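Local coordinates for uncharacterized protein (Pseudomonas aeruginosa, PDB 4O5P) that probably hydrolyses phospholipids as a type VI secretion effector with an alpha/beta-hydrolase catalytic domain, at residues I67-D72 with R244-W249. Sequence-based numbering, arbitrary orientation.
Sequences ITLGFD and RAFANW
Leu69 presses one methyl onto a face of the Phe246 ring, and this is the tight part of the contact: CD2 of Leu69 lies 3.5 Å from CE2 and 3.6 Å from CZ of Phe246, over the outer part of the ring. The two side chains approach from opposite directions; with CG anti to the backbone N (chi1 168°), Phe246 extends its ring toward the sheet. Phe71 meets the same face closer to the ring's root, but more loosely. Its CZ leads, 3.9 Å from CD2 and 4.1 Å from CG of Phe246, and that CD2 sits at the edge of the Phe71 ring, near its plane. These two side chains cross at about a right angle. The ring centroids are 5.7 Å apart and the planes make 58°, an oblique pairing. The contact is wholly apolar and small, 113 Å² in total, and the backbones stay well apart: even the nearest CA atoms, of Phe71 and Phe246, are 10.0 Å from each other. The looser side does not face solvent, since all three residues are buried. Phe246 also touches Ile233 of strand 225-236, the parallel neighbour of strand 62-71. Helix 238-254, which follows the probable nucleophile elbow around Ser237, itself touched by the Phe71 side chain, is thus packed against the central sheet of an alpha/beta-hydrolase fold, with helix 139-162 alongside at Ala245 and Trp249.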
ATOM      1  N   ILE A  67      17.145 -11.322  -9.047  1.00 18.41           N
ATOM      2  CA  ILE A  67      16.741 -10.908  -7.707  1.00 16.79           C
ATOM      3  C   ILE A  67      15.248 -10.626  -7.629  1.00 17.78           C
ATOM      4  O   ILE A  67      14.739  -9.765  -8.339  1.00 16.16           O
ATOM      5  CB  ILE A  67      17.456  -9.625  -7.277  1.00 16.07           C
ATOM      6  CG1 ILE A  67      18.980  -9.798  -7.320  1.00 20.06           C
ATOM      7  CG2 ILE A  67      16.993  -9.192  -5.890  1.00 21.27           C
ATOM      8  CD1 ILE A  67      19.737  -8.474  -7.313  1.00 21.58           C
ATOM      9  N   THR A  68      14.557 -11.345  -6.752  1.00 18.78           N
ATOM     10  CA  THR A  68      13.164 -11.030  -6.432  1.00 14.98           C
ATOM     11  C   THR A  68      13.085 -10.242  -5.117  1.00 17.98           C
ATOM     12  O   THR A  68      13.699 -10.637  -4.115  1.00 19.43           O
ATOM     13  CB  THR A  68      12.328 -12.309  -6.303  1.00 17.04           C
ATOM     14  OG1 THR A  68      12.427 -13.081  -7.511  1.00 17.76           O
ATOM     15  CG2 THR A  68      10.869 -11.971  -6.041  1.00 15.05           C
ATOM     16  N   LEU A  69      12.320  -9.144  -5.124  1.00 17.65           N
ATOM     17  CA  LEU A  69      12.069  -8.304  -3.950  1.00 15.02           C
ATOM     18  C   LEU A  69      10.553  -8.114  -3.762  1.00 15.75           C
ATOM     19  O   LEU A  69       9.872  -7.661  -4.667  1.00 19.14           O
ATOM     20  CB  LEU A  69      12.736  -6.940  -4.153  1.00 16.03           C
ATOM     21  CG  LEU A  69      12.691  -5.888  -3.052  1.00 21.76           C
ATOM     22  CD1 LEU A  69      13.145  -6.493  -1.750  1.00 22.98           C
ATOM     23  CD2 LEU A  69      13.588  -4.694  -3.397  1.00 20.63           C
ATOM     24  N   GLY A  70      10.028  -8.476  -2.598  1.00 12.38           N
ATOM     25  CA  GLY A  70       8.607  -8.329  -2.325  1.00 18.76           C
ATOM     26  C   GLY A  70       8.375  -7.379  -1.165  1.00 17.88           C
ATOM     27  O   GLY A  70       8.880  -7.612  -0.064  1.00 18.67           O
ATOM     28  N   PHE A  71       7.630  -6.300  -1.422  1.00 16.70           N
ATOM     29  CA  PHE A  71       7.226  -5.350  -0.396  1.00 15.67           C
ATOM     30  C   PHE A  71       5.758  -5.608  -0.044  1.00 16.77           C
ATOM     31  O   PHE A  71       4.838  -5.344  -0.859  1.00 14.12           O
ATOM     32  CB  PHE A  71       7.341  -3.916  -0.909  1.00 16.15           C
ATOM     33  CG  PHE A  71       8.733  -3.498  -1.309  1.00 14.48           C
ATOM     34  CD1 PHE A  71       9.611  -2.991  -0.368  1.00 15.75           C
ATOM     35  CD2 PHE A  71       9.135  -3.548  -2.638  1.00 16.73           C
ATOM     36  CE1 PHE A  71      10.880  -2.574  -0.726  1.00 15.95           C
ATOM     37  CE2 PHE A  71      10.399  -3.121  -3.013  1.00 17.78           C
ATOM     38  CZ  PHE A  71      11.274  -2.632  -2.051  1.00 20.90           C
ATOM     39  N   ASP A  72       5.542  -6.111   1.172  1.00 18.80           N
ATOM     40  CA  ASP A  72       4.208  -6.510   1.612  1.00 16.81           C
ATOM     41  C   ASP A  72       3.346  -5.302   1.937  1.00 16.69           C
ATOM     42  O   ASP A  72       3.842  -4.164   2.016  1.00 17.63           O
ATOM     43  CB  ASP A  72       4.269  -7.442   2.823  1.00 13.82           C
ATOM     44  CG  ASP A  72       3.171  -8.489   2.799  1.00 18.30           C
ATOM     45  OD1 ASP A  72       2.139  -8.266   2.110  1.00 14.83           O
ATOM     46  OD2 ASP A  72       3.329  -9.538   3.471  1.00 18.71           O
ATOM     47  N   ARG A 244       7.101   1.212  -6.335  1.00 15.41           N
ATOM     48  CA  ARG A 244       7.150   2.234  -7.379  1.00 16.70           C
ATOM     49  C   ARG A 244       8.204   3.296  -7.087  1.00 14.66           C
ATOM     50  O   ARG A 244       8.998   3.675  -7.970  1.00 16.80           O
ATOM     51  CB  ARG A 244       5.747   2.823  -7.577  1.00 17.57           C
ATOM     52  CG  ARG A 244       4.798   1.748  -8.112  1.00 12.21           C
ATOM     53  CD  ARG A 244       3.311   2.119  -8.024  1.00 12.96           C
ATOM     54  NE  ARG A 244       2.911   3.189  -8.938  1.00 14.25           N
ATOM     55  CZ  ARG A 244       1.646   3.441  -9.251  1.00 14.18           C
ATOM     56  NH1 ARG A 244       0.692   2.673  -8.748  1.00 12.20           N
ATOM     57  NH2 ARG A 244       1.330   4.444 -10.066  1.00 15.45           N
ATOM     58  N   ALA A 245       8.240   3.752  -5.836  1.00 14.41           N
ATOM     59  CA  ALA A 245       9.300   4.670  -5.433  1.00 12.51           C
ATOM     60  C   ALA A 245      10.673   4.006  -5.581  1.00 14.15           C
ATOM     61  O   ALA A 245      11.607   4.620  -6.081  1.00 15.80           O
ATOM     62  CB  ALA A 245       9.070   5.161  -4.000  1.00 13.58           C
ATOM     63  N   PHE A 246      10.788   2.747  -5.164  1.00 15.25           N
ATOM     64  CA  PHE A 246      12.004   1.949  -5.345  1.00 14.13           C
ATOM     65  C   PHE A 246      12.473   1.960  -6.805  1.00 17.18           C
ATOM     66  O   PHE A 246      13.630   2.256  -7.095  1.00 15.75           O
ATOM     67  CB  PHE A 246      11.739   0.516  -4.865  1.00 15.78           C
ATOM     68  CG  PHE A 246      12.807  -0.485  -5.239  1.00 19.27           C
ATOM     69  CD1 PHE A 246      12.731  -1.192  -6.445  1.00 17.90           C
ATOM     70  CD2 PHE A 246      13.849  -0.760  -4.369  1.00 15.36           C
ATOM     71  CE1 PHE A 246      13.694  -2.120  -6.778  1.00 19.38           C
ATOM     72  CE2 PHE A 246      14.821  -1.696  -4.693  1.00 20.74           C
ATOM     73  CZ  PHE A 246      14.748  -2.380  -5.906  1.00 20.54           C
ATOM     74  N   ALA A 247      11.571   1.650  -7.724  1.00 14.95           N
ATOM     75  CA  ALA A 247      11.896   1.645  -9.149  1.00 15.47           C
ATOM     76  C   ALA A 247      12.446   2.998  -9.601  1.00 16.23           C
ATOM     77  O   ALA A 247      13.482   3.049 -10.289  1.00 17.14           O
ATOM     78  CB  ALA A 247      10.679   1.249  -9.979  1.00 14.06           C
ATOM     79  N   ASN A 248      11.775   4.087  -9.216  1.00 16.48           N
ATOM     80  CA  ASN A 248      12.298   5.424  -9.542  1.00 15.73           C
ATOM     81  C   ASN A 248      13.650   5.800  -8.909  1.00 18.56           C
ATOM     82  O   ASN A 248      14.544   6.319  -9.592  1.00 21.77           O
ATOM     83  CB  ASN A 248      11.256   6.513  -9.249  1.00 16.19           C
ATOM     84  CG  ASN A 248      10.199   6.599 -10.334  1.00 19.55           C
ATOM     85  OD1 ASN A 248      10.523   6.666 -11.521  1.00 20.41           O
ATOM     86  ND2 ASN A 248       8.930   6.548  -9.938  1.00 16.87           N
ATOM     87  N   TRP A 249      13.801   5.571  -7.608  1.00 17.88           N
ATOM     88  CA  TRP A 249      15.085   5.824  -6.941  1.00 19.92           C
ATOM     89  C   TRP A 249      16.220   4.961  -7.524  1.00 18.51           C
ATOM     90  O   TRP A 249      17.388   5.377  -7.591  1.00 20.37           O
ATOM     91  CB  TRP A 249      14.957   5.605  -5.423  1.00 15.94           C
ATOM     92  CG  TRP A 249      13.987   6.554  -4.762  1.00 18.73           C
ATOM     93  CD1 TRP A 249      13.233   7.531  -5.376  1.00 17.43           C
ATOM     94  CD2 TRP A 249      13.660   6.622  -3.363  1.00 19.31           C
ATOM     95  NE1 TRP A 249      12.469   8.191  -4.440  1.00 19.69           N
ATOM     96  CE2 TRP A 249      12.706   7.652  -3.201  1.00 16.83           C
ATOM     97  CE3 TRP A 249      14.084   5.916  -2.232  1.00 19.00           C
ATOM     98  CZ2 TRP A 249      12.174   7.994  -1.953  1.00 20.12           C
ATOM     99  CZ3 TRP A 249      13.554   6.257  -0.987  1.00 18.70           C
ATOM    100  CH2 TRP A 249      12.600   7.281  -0.863  1.00 19.05           C
TER